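Local coordinates for protein sulfite dehydrogenase (Paracoccus pantotrophus, PDB 2XTS) that oxidises protein-bound sulfane sulfur in the Sox system with a molybdenum cofactor and works in complex with a heme-bearing cytochrome that takes part in electron transfer, at residues L106-T112 against G150-L156; K245-P251 against R362-Y368; W291-I297 against A319-T325. One frame throughout, in Å; residues are numbered along the deposited sequence. Where two conformers were deposited one is given.

Contact 1 lies in the molybdopterin-binding region, where the loop after helix 103-106 meets the end of strand 143-152 and the start of helix 153-160. It closes first along the chain. Contact 2 then opens at 245-251, beside the molybdenum, and closes at 362-368, in the dimerisation region; contact 3, joining two loops of the eight-stranded sheet in that same region, is nested inside that span. Centres of contacts 1 and 2 are about 36 Å apart, and the centre of contact 3 is about 24 Å from each of the other two centres. Contact 2 therefore ties the chain next to the metal to the loop after helix 355-362, while the other two lie away from the annotated sites.

Contact 1: L106-T112 against G150-L156; sequences LLRFPRT and GVPLSVL
Phe109 and Leu156 form the apolar centre of this contact. CD2 of Leu156 sits over the middle of one face of the Phe109 ring, 3.6 Å from its centroid and 14° off the normal, a CH-pi contact. The same methyl also meets Leu106 CD2 at 3.8 Å, to one side of the ring. Val155 CG1 approaches the ring obliquely at CD1 of Phe109, 3.8 Å away, while both gamma carbons of Val151 press on Phe109 CB. With its CG anti to the carbonyl carbon (chi1 -77°), Phe109 presents its ring to the first turn of helix 153-160. At the other end of the contact, the OG1 and CG2 branches of Thr112 lie against the Pro152 ring, OG1 coming to 3.5 Å from CD.

The polar part is a pair of backbone bonds. Thr112 N donates to Gly150 O (2.8 Å) and Gly150 N to Thr112 O (3.1 Å), both nearly straight, and Arg111 CA adds a CA-H...O contact to Gly150 O. Pro110 O is buried among Val151 CG2 and Pro152 CD without a polar partner. Arg111, extended from CG to NE, turns back over its own loop: its NH2 reaches Leu107 O at 2.9 Å, tying the loop to itself, and its NH1 makes a salt bridge to Glu62 of the second subunit. Leu5 and Leu3 of the cytochrome chain pack on Phe109 and Pro110.

Thr112 and Gly150 are a hydrogen-bonded antiparallel pair where strand 112-119 starts beside strand 143-152. Pro152 follows as N-cap of helix 153-160, making this a strand-to-helix junction in an antiparallel sheet of the molybdopterin-binding region.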
loop_
_atom_site.group_PDB
_atom_site.type_symbol
_atom_site.label_atom_id
_atom_site.label_comp_id
_atom_site.label_asym_id
_atom_site.label_seq_id
_atom_site.Cartn_x
_atom_site.Cartn_y
_atom_site.Cartn_z
ATOM N N LEU A 106 -23.581 -4.712 3.735
ATOM C CA LEU A 106 -22.713 -3.558 3.810
ATOM C C LEU A 106 -22.006 -3.243 2.493
ATOM O O LEU A 106 -21.716 -2.086 2.208
ATOM C CB LEU A 106 -21.709 -3.764 4.935
ATOM C CG LEU A 106 -22.344 -3.757 6.335
ATOM C CD1 LEU A 106 -21.321 -4.136 7.371
ATOM C CD2 LEU A 106 -22.995 -2.427 6.728
ATOM N N LEU A 107 -21.758 -4.273 1.682
ATOM C CA LEU A 107 -21.146 -4.090 0.360
ATOM C C LEU A 107 -22.105 -3.462 -0.652
ATOM O O LEU A 107 -21.731 -3.237 -1.792
ATOM C CB LEU A 107 -20.636 -5.417 -0.200
ATOM C CG LEU A 107 -19.440 -6.039 0.524
ATOM C CD1 LEU A 107 -19.240 -7.426 -0.042
ATOM C CD2 LEU A 107 -18.161 -5.202 0.346
ATOM N N ARG A 108 -23.336 -3.160 -0.247
ATOM C CA ARG A 108 -24.345 -2.604 -1.150
ATOM C C ARG A 108 -24.640 -1.139 -0.923
ATOM O O ARG A 108 -25.403 -0.558 -1.695
ATOM C CB ARG A 108 -25.622 -3.435 -1.050
ATOM C CG ARG A 108 -25.418 -4.880 -1.361
ATOM C CD ARG A 108 -26.647 -5.696 -1.111
ATOM N NE ARG A 108 -27.686 -5.357 -2.067
ATOM C CZ ARG A 108 -28.886 -5.923 -2.107
ATOM N NH1 ARG A 108 -29.225 -6.847 -1.221
ATOM N NH2 ARG A 108 -29.739 -5.559 -3.048
ATOM N N PHE A 109 -24.057 -0.550 0.122
ATOM C CA PHE A 109 -24.202 0.886 0.376
ATOM C C PHE A 109 -23.228 1.733 -0.442
ATOM O O PHE A 109 -22.130 1.288 -0.782
ATOM C CB PHE A 109 -23.932 1.209 1.839
ATOM C CG PHE A 109 -25.068 0.861 2.777
ATOM C CD1 PHE A 109 -26.112 1.755 2.990
ATOM C CD2 PHE A 109 -25.102 -0.360 3.444
ATOM C CE1 PHE A 109 -27.136 1.450 3.862
ATOM C CE2 PHE A 109 -26.146 -0.672 4.308
ATOM C CZ PHE A 109 -27.151 0.230 4.501
ATOM N N PRO A 110 -23.593 2.993 -0.708
ATOM C CA PRO A 110 -22.677 3.884 -1.415
ATOM C C PRO A 110 -21.352 4.012 -0.668
ATOM O O PRO A 110 -21.326 4.180 0.553
ATOM C CB PRO A 110 -23.450 5.204 -1.457
ATOM C CG PRO A 110 -24.888 4.769 -1.485
ATOM C CD PRO A 110 -24.933 3.596 -0.539
ATOM N N ARG A 111 -20.256 3.974 -1.417
ATOM C CA ARG A 111 -18.915 3.970 -0.844
ATOM C C ARG A 111 -18.205 5.299 -0.913
ATOM O O ARG A 111 -18.474 6.101 -1.786
ATOM C CB ARG A 111 -18.055 2.920 -1.541
ATOM C CG ARG A 111 -18.617 1.517 -1.381
ATOM C CD ARG A 111 -17.819 0.467 -2.130
ATOM N NE ARG A 111 -18.510 -0.811 -2.064
ATOM C CZ ARG A 111 -18.241 -1.867 -2.820
ATOM N NH1 ARG A 111 -17.208 -1.857 -3.654
ATOM N NH2 ARG A 111 -18.989 -2.938 -2.698
ATOM N N THR A 112 -17.321 5.512 0.046
ATOM C CA THR A 112 -16.470 6.682 0.108
ATOM C C THR A 112 -15.042 6.213 0.403
ATOM O O THR A 112 -14.799 5.055 0.697
ATOM C CB THR A 112 -16.909 7.631 1.239
ATOM O OG1 THR A 112 -16.949 6.902 2.468
ATOM C CG2 THR A 112 -18.278 8.257 0.943
ATOM N N GLY A 150 -14.876 2.411 2.280
ATOM C CA GLY A 150 -15.974 1.880 3.053
ATOM C C GLY A 150 -17.192 2.731 2.890
ATOM O O GLY A 150 -17.398 3.312 1.824
ATOM N N VAL A 151 -18.011 2.759 3.932
ATOM C CA VAL A 151 -19.295 3.430 3.882
ATOM C C VAL A 151 -19.335 4.446 5.027
ATOM O O VAL A 151 -18.977 4.114 6.158
ATOM C CB VAL A 151 -20.445 2.401 4.027
ATOM C CG1 VAL A 151 -21.787 3.087 4.154
ATOM C CG2 VAL A 151 -20.424 1.380 2.888
ATOM N N PRO A 152 -19.798 5.682 4.756
ATOM C CA PRO A 152 -19.926 6.649 5.843
ATOM C C PRO A 152 -20.935 6.209 6.876
ATOM O O PRO A 152 -22.003 5.678 6.526
ATOM C CB PRO A 152 -20.425 7.911 5.161
ATOM C CG PRO A 152 -20.735 7.565 3.788
ATOM C CD PRO A 152 -20.247 6.217 3.459
ATOM N N LEU A 153 -20.640 6.437 8.152
ATOM C CA LEU A 153 -21.639 6.103 9.170
ATOM C C LEU A 153 -22.971 6.807 8.946
ATOM O O LEU A 153 -24.022 6.256 9.275
ATOM C CB LEU A 153 -21.140 6.376 10.591
ATOM C CG LEU A 153 -19.995 5.492 11.096
ATOM C CD1 LEU A 153 -19.830 5.676 12.614
ATOM C CD2 LEU A 153 -20.168 4.017 10.711
ATOM N N SER A 154 -22.927 8.015 8.393
ATOM C CA SER A 154 -24.166 8.755 8.157
ATOM C C SER A 154 -25.159 7.959 7.322
ATOM O O SER A 154 -26.365 7.992 7.591
ATOM C CB SER A 154 -23.859 10.082 7.487
ATOM O OG SER A 154 -23.240 9.914 6.230
ATOM N N VAL A 155 -24.689 7.230 6.315
ATOM C CA VAL A 155 -25.621 6.508 5.464
ATOM C C VAL A 155 -26.183 5.270 6.167
ATOM O O VAL A 155 -27.357 4.927 5.980
ATOM C CB VAL A 155 -25.026 6.160 4.099
ATOM C CG1 VAL A 155 -26.117 5.596 3.195
ATOM C CG2 VAL A 155 -24.399 7.401 3.442
ATOM N N LEU A 156 -25.380 4.613 7.003
ATOM C CA LEU A 156 -25.883 3.468 7.772
ATOM C C LEU A 156 -26.905 3.922 8.794
ATOM O O LEU A 156 -27.959 3.297 8.964
ATOM C CB LEU A 156 -24.742 2.777 8.491
ATOM C CG LEU A 156 -23.672 2.194 7.575
ATOM C CD1 LEU A 156 -22.554 1.597 8.446
ATOM C CD2 LEU A 156 -24.242 1.159 6.645
#

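Contact 2: K245-P251 against R362-Y368; sequences KYTDLMP and RGRNNVY. With 2MO (molybdenum (IV)oxide), chain F.
This is a largely buried, water-bridged contact between a segment holding the short strand 248-249, beside the molybdenum, and the loop after helix 355-362. Its main piece is Tyr368, whose OH accepts an almost straight bond from Tyr246 N (3.2 Å, 177°). Tyr246 CA lies over one face of the Tyr368 ring, Val367 CG1 covers the opposite face and Thr247 O meets the edge, so the ring is enclosed on three sides. The two rings are tilted 37° against each other, neither stacked nor edge-to-face, with Tyr246 CD1 3.5 Å from Tyr368 CE1. With CG anti to its carbonyl carbon (chi1 -47°), the Tyr246 ring passes beside Tyr368, and its OH donates to OT2 of the molybdenum oxide at 2.5 Å. Farther along, one water accepts from Leu249 N and lies 2.8 Å from Thr247 O and 3.1 Å from Asn366 O; another gives protons to Leu249 O and Arg362 O (2.6 Å) while accepting from Asn365 N. The guanidinium of Arg362 is salt-bridged to Glu155 of the cytochrome chain. Tyr368 is thus a second-shell residue backing Tyr246, which, with Arg74, Cys120, Ala121, Gly220 and Asn221, lines the molybdenum oxide pocket.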
loop_
_atom_site.group_PDB
_atom_site.type_symbol
_atom_site.label_atom_id
_atom_site.label_comp_id
_atom_site.label_asym_id
_atom_site.label_seq_id
_atom_site.Cartn_x
_atom_site.Cartn_y
_atom_site.Cartn_z
ATOM N N LYS A 245 -8.808 4.796 31.046
ATOM C CA LYS A 245 -7.815 4.966 29.995
ATOM C C LYS A 245 -8.253 6.086 29.066
ATOM O O LYS A 245 -9.413 6.508 29.070
ATOM C CB LYS A 245 -7.646 3.649 29.258
ATOM C CG LYS A 245 -7.287 2.493 30.195
ATOM C CD LYS A 245 -5.934 2.668 30.895
ATOM C CE LYS A 245 -5.597 1.426 31.685
ATOM N NZ LYS A 245 -4.242 1.481 32.243
ATOM N N TYR A 246 -7.289 6.614 28.323
ATOM C CA TYR A 246 -7.487 7.710 27.360
ATOM C C TYR A 246 -8.111 8.924 28.048
ATOM O O TYR A 246 -8.892 9.680 27.477
ATOM C CB TYR A 246 -8.187 7.250 26.063
ATOM C CG TYR A 246 -7.517 5.999 25.570
ATOM C CD1 TYR A 246 -6.277 6.047 24.961
ATOM C CD2 TYR A 246 -8.068 4.757 25.827
ATOM C CE1 TYR A 246 -5.621 4.859 24.567
ATOM C CE2 TYR A 246 -7.426 3.589 25.461
ATOM C CZ TYR A 246 -6.219 3.632 24.858
ATOM O OH TYR A 246 -5.610 2.428 24.576
ATOM N N THR A 247 -7.659 9.135 29.284
ATOM C CA THR A 247 -7.845 10.360 30.042
ATOM C C THR A 247 -6.469 10.780 30.497
ATOM O O THR A 247 -5.605 9.931 30.727
ATOM C CB THR A 247 -8.769 10.166 31.248
ATOM O OG1 THR A 247 -8.271 9.082 32.049
ATOM C CG2 THR A 247 -10.188 9.851 30.806
ATOM N N ASP A 248 -6.242 12.081 30.620
ATOM C CA ASP A 248 -4.879 12.635 30.603
ATOM C C ASP A 248 -4.672 13.445 31.898
ATOM O O ASP A 248 -5.187 14.569 32.048
ATOM C CB ASP A 248 -4.695 13.552 29.386
ATOM C CG ASP A 248 -5.200 12.952 28.087
ATOM O OD1 ASP A 248 -5.330 11.719 28.002
ATOM O OD2 ASP A 248 -5.484 13.765 27.164
ATOM N N LEU A 249 -3.940 12.872 32.848
ATOM C CA LEU A 249 -3.805 13.441 34.175
ATOM C C LEU A 249 -2.960 14.705 34.113
ATOM O O LEU A 249 -1.893 14.721 33.481
ATOM C CB LEU A 249 -3.197 12.414 35.134
ATOM C CG LEU A 249 -3.100 12.762 36.617
ATOM C CD1 LEU A 249 -4.483 12.884 37.226
ATOM C CD2 LEU A 249 -2.291 11.728 37.338
ATOM N N MET A 250 -3.446 15.760 34.784
ATOM C CA MET A 250 -2.858 17.105 34.769
ATOM C C MET A 250 -2.218 17.423 36.121
ATOM O O MET A 250 -2.417 16.699 37.085
ATOM C CB MET A 250 -3.926 18.112 34.394
ATOM C CG MET A 250 -4.511 17.848 33.024
ATOM S SD MET A 250 -3.394 18.266 31.673
ATOM C CE MET A 250 -3.476 20.068 31.670
ATOM N N PRO A 251 -1.457 18.536 36.220
ATOM C CA PRO A 251 -0.692 18.818 37.440
ATOM C C PRO A 251 -1.514 18.935 38.712
ATOM O O PRO A 251 -0.978 18.630 39.784
ATOM C CB PRO A 251 0.035 20.128 37.110
ATOM C CG PRO A 251 0.251 20.023 35.615
ATOM C CD PRO A 251 -1.033 19.416 35.114
ATOM N N ARG A 362 1.175 20.621 31.167
ATOM C CA ARG A 362 0.569 19.336 31.534
ATOM C C ARG A 362 1.276 18.540 32.603
ATOM O O ARG A 362 0.736 17.550 33.069
ATOM C CB ARG A 362 0.533 18.438 30.311
ATOM C CG ARG A 362 -0.260 18.978 29.153
ATOM C CD ARG A 362 -0.190 18.036 28.006
ATOM N NE ARG A 362 -0.740 18.517 26.771
ATOM C CZ ARG A 362 -0.832 17.756 25.697
ATOM N NH1 ARG A 362 -0.470 16.470 25.759
ATOM N NH2 ARG A 362 -1.250 18.276 24.558
ATOM N N GLY A 363 2.482 18.948 32.991
ATOM C CA GLY A 363 3.287 18.124 33.837
ATOM C C GLY A 363 3.745 16.886 33.094
ATOM O O GLY A 363 3.831 16.876 31.863
ATOM N N ARG A 364 4.017 15.832 33.855
ATOM C CA ARG A 364 4.752 14.677 33.385
ATOM C C ARG A 364 3.904 13.413 33.268
ATOM O O ARG A 364 4.389 12.413 32.746
ATOM C CB ARG A 364 5.943 14.423 34.313
ATOM C CG ARG A 364 6.809 15.670 34.446
ATOM C CD ARG A 364 8.056 15.473 35.271
ATOM N NE ARG A 364 9.083 14.704 34.580
ATOM C CZ ARG A 364 9.954 15.207 33.703
ATOM N NH1 ARG A 364 9.921 16.493 33.363
ATOM N NH2 ARG A 364 10.873 14.423 33.155
ATOM N N ASN A 365 2.665 13.444 33.763
ATOM C CA ASN A 365 1.854 12.232 33.905
ATOM C C ASN A 365 0.635 12.169 32.961
ATOM O O ASN A 365 -0.317 11.439 33.218
ATOM C CB ASN A 365 1.448 12.044 35.370
ATOM C CG ASN A 365 2.639 11.709 36.269
ATOM O OD1 ASN A 365 2.907 12.389 37.263
ATOM N ND2 ASN A 365 3.325 10.649 35.933
ATOM N N ASN A 366 0.718 12.860 31.834
ATOM C CA ASN A 366 -0.366 12.853 30.863
ATOM C C ASN A 366 -0.599 11.507 30.204
ATOM O O ASN A 366 -1.724 11.235 29.782
ATOM C CB ASN A 366 -0.095 13.900 29.775
ATOM C CG ASN A 366 -1.221 14.893 29.602
ATOM O OD1 ASN A 366 -1.853 15.372 30.565
ATOM N ND2 ASN A 366 -1.461 15.240 28.373
ATOM N N VAL A 367 0.474 10.727 30.043
ATOM C CA VAL A 367 0.472 9.393 29.408
ATOM C C VAL A 367 0.298 9.446 27.878
ATOM O O VAL A 367 1.051 8.822 27.150
ATOM C CB VAL A 367 -0.529 8.379 30.060
ATOM C CG1 VAL A 367 -0.498 7.049 29.350
ATOM C CG2 VAL A 367 -0.235 8.174 31.559
ATOM N N TYR A 368 -0.658 10.248 27.425
ATOM C CA TYR A 368 -1.108 10.275 26.047
ATOM C C TYR A 368 -0.737 11.636 25.418
ATOM O O TYR A 368 -0.309 12.576 26.109
ATOM C CB TYR A 368 -2.631 10.087 26.023
ATOM C CG TYR A 368 -3.095 8.824 26.714
ATOM C CD1 TYR A 368 -2.894 7.571 26.130
ATOM C CD2 TYR A 368 -3.712 8.866 27.948
ATOM C CE1 TYR A 368 -3.322 6.409 26.748
ATOM C CE2 TYR A 368 -4.108 7.698 28.579
ATOM C CZ TYR A 368 -3.917 6.477 27.979
ATOM O OH TYR A 368 -4.401 5.346 28.595
HETATM MO MO 2MO F . -4.185 3.194 21.195
HETATM O OT1 2MO F . -5.001 4.790 21.279
HETATM O OT2 2MO F . -3.665 2.507 22.955
HETATM O O HOH W 1 -3.243 10.060 32.230
HETATM O O HOH W 2 0.551 15.384 34.522
#

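Contact 3: W291-I297 against A319-T325; sequences WSGNGRI and ALPKALT
Lys322 and Gly295 join two loops at one end of the eight-stranded antiparallel sheet in the dimerisation region, which belongs to the E-set (immunoglobulin-like) clan. A type I turn, Ser292 to Gly295, faces a type II turn, Leu320 to Ala323. Lys322 N donates to Gly295 O at 3.1 Å, from well above the carbonyl plane, and Lys322 CA makes a CA-H...O contact with Ser292 O (3.2 Å). From there the side chain, extended beyond CG, runs along the first turn: CB faces Ser292 O, CG touches both Ser292 O and Gly293 O, CD comes to 3.5 Å from Gly293 O and CE to 3.3 Å, and NZ gives a proton to a water that donates in turn to Gly293 O. Cut back to an alanine, this side chain would probably leave the Gly293 carbonyl uncovered and that water without its ammonium partner. On the far flank, Pro321 CD covers one face of the Arg296 guanidinium, whose NH1 donates to Ala319 O at 3.0 Å. The Trp291 indole, bonded through NE1 to Glu119, takes Leu324 CD2 above its rim, 3.5 Å from CE3.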
loop_
_atom_site.group_PDB
_atom_site.type_symbol
_atom_site.label_atom_id
_atom_site.label_comp_id
_atom_site.label_asym_id
_atom_site.label_seq_id
_atom_site.Cartn_x
_atom_site.Cartn_y
_atom_site.Cartn_z
ATOM N N TRP A 291 2.228 15.216 10.431
ATOM C CA TRP A 291 0.811 14.923 10.354
ATOM C C TRP A 291 0.063 15.757 11.396
ATOM O O TRP A 291 0.656 16.201 12.370
ATOM C CB TRP A 291 0.546 13.427 10.563
ATOM C CG TRP A 291 0.976 12.862 11.883
ATOM C CD1 TRP A 291 0.172 12.652 12.955
ATOM C CD2 TRP A 291 2.285 12.407 12.275
ATOM N NE1 TRP A 291 0.868 12.106 13.981
ATOM C CE2 TRP A 291 2.173 11.956 13.605
ATOM C CE3 TRP A 291 3.534 12.352 11.650
ATOM C CZ2 TRP A 291 3.247 11.418 14.305
ATOM C CZ3 TRP A 291 4.595 11.825 12.346
ATOM C CH2 TRP A 291 4.447 11.365 13.664
ATOM N N SER A 292 -1.232 15.953 11.200
ATOM C CA SER A 292 -2.060 16.663 12.144
ATOM C C SER A 292 -3.499 16.206 12.064
ATOM O O SER A 292 -4.057 16.128 10.968
ATOM C CB SER A 292 -2.045 18.151 11.860
ATOM O OG SER A 292 -2.853 18.803 12.804
ATOM N N GLY A 293 -4.124 15.992 13.222
ATOM C CA GLY A 293 -5.533 15.721 13.277
ATOM C C GLY A 293 -6.402 16.930 13.050
ATOM O O GLY A 293 -7.602 16.803 12.953
ATOM N N ASN A 294 -5.791 18.114 13.033
ATOM C CA ASN A 294 -6.522 19.361 12.839
ATOM C C ASN A 294 -6.505 19.880 11.399
ATOM O O ASN A 294 -6.993 20.976 11.140
ATOM C CB ASN A 294 -5.995 20.417 13.819
ATOM C CG ASN A 294 -6.417 20.146 15.256
ATOM O OD1 ASN A 294 -5.575 20.057 16.166
ATOM N ND2 ASN A 294 -7.691 19.979 15.457
ATOM N N GLY A 295 -6.020 19.065 10.465
ATOM C CA GLY A 295 -6.108 19.382 9.053
ATOM C C GLY A 295 -4.857 19.041 8.286
ATOM O O GLY A 295 -4.195 18.033 8.582
ATOM N N ARG A 296 -4.555 19.841 7.264
ATOM C CA ARG A 296 -3.366 19.643 6.467
ATOM C C ARG A 296 -2.142 20.242 7.127
ATOM O O ARG A 296 -2.204 21.292 7.760
ATOM C CB ARG A 296 -3.523 20.323 5.118
ATOM C CG ARG A 296 -4.681 19.794 4.252
ATOM C CD ARG A 296 -4.883 20.699 3.026
ATOM N NE ARG A 296 -6.046 20.320 2.217
ATOM C CZ ARG A 296 -6.008 19.530 1.144
ATOM N NH1 ARG A 296 -4.868 18.970 0.723
ATOM N NH2 ARG A 296 -7.137 19.274 0.491
ATOM N N ILE A 297 -1.014 19.577 6.933
ATOM C CA ILE A 297 0.289 20.170 7.206
ATOM C C ILE A 297 0.550 21.238 6.151
ATOM O O ILE A 297 0.346 21.005 4.974
ATOM C CB ILE A 297 1.415 19.084 7.179
ATOM C CG1 ILE A 297 1.255 18.112 8.347
ATOM C CG2 ILE A 297 2.809 19.715 7.147
ATOM C CD1 ILE A 297 1.328 18.700 9.694
ATOM N N ALA A 319 0.087 17.153 0.872
ATOM C CA ALA A 319 -0.275 17.288 2.275
ATOM C C ALA A 319 -1.776 17.176 2.389
ATOM O O ALA A 319 -2.506 18.168 2.308
ATOM C CB ALA A 319 0.240 18.610 2.854
ATOM N N LEU A 320 -2.252 15.934 2.499
ATOM C CA LEU A 320 -3.684 15.671 2.587
ATOM C C LEU A 320 -4.195 15.873 4.010
ATOM O O LEU A 320 -3.431 15.751 4.974
ATOM C CB LEU A 320 -3.994 14.236 2.129
ATOM C CG LEU A 320 -3.678 13.910 0.667
ATOM C CD1 LEU A 320 -3.994 12.448 0.314
ATOM C CD2 LEU A 320 -4.443 14.883 -0.212
ATOM N N PRO A 321 -5.498 16.172 4.175
ATOM C CA PRO A 321 -5.972 16.429 5.528
ATOM C C PRO A 321 -5.881 15.182 6.430
ATOM O O PRO A 321 -6.291 14.084 6.041
ATOM C CB PRO A 321 -7.430 16.810 5.335
ATOM C CG PRO A 321 -7.619 16.993 3.897
ATOM C CD PRO A 321 -6.545 16.333 3.160
ATOM N N LYS A 322 -5.338 15.354 7.624
ATOM C CA LYS A 322 -5.364 14.312 8.627
ATOM C C LYS A 322 -4.688 13.024 8.120
ATOM O O LYS A 322 -5.146 11.914 8.394
ATOM C CB LYS A 322 -6.799 14.067 9.112
ATOM C CG LYS A 322 -7.488 15.376 9.487
ATOM C CD LYS A 322 -8.877 15.228 10.042
ATOM C CE LYS A 322 -9.473 16.645 10.238
ATOM N NZ LYS A 322 -10.677 16.743 11.073
ATOM N N ALA A 323 -3.549 13.192 7.446
ATOM C CA ALA A 323 -2.800 12.106 6.811
ATOM C C ALA A 323 -1.314 12.366 6.933
ATOM O O ALA A 323 -0.848 13.502 7.010
ATOM C CB ALA A 323 -3.189 11.975 5.358
ATOM N N LEU A 324 -0.552 11.284 6.954
ATOM C CA LEU A 324 0.892 11.411 6.956
ATOM C C LEU A 324 1.367 12.163 5.736
ATOM O O LEU A 324 0.848 12.020 4.629
ATOM C CB LEU A 324 1.604 10.057 7.014
ATOM C CG LEU A 324 1.530 9.252 8.306
ATOM C CD1 LEU A 324 2.384 7.987 8.167
ATOM C CD2 LEU A 324 2.014 10.062 9.461
ATOM N N THR A 325 2.402 12.961 5.961
ATOM C CA THR A 325 2.996 13.847 4.976
ATOM C C THR A 325 4.508 13.695 5.056
ATOM O O THR A 325 5.086 13.774 6.138
ATOM C CB THR A 325 2.553 15.292 5.286
ATOM O OG1 THR A 325 1.123 15.322 5.381
ATOM C CG2 THR A 325 3.031 16.289 4.233
HETATM O O HOH W 3 -2.213 15.943 8.405
HETATM O O HOH W 4 -10.061 15.651 13.465
HETATM O O HOH W 5 -1.135 16.882 5.839
#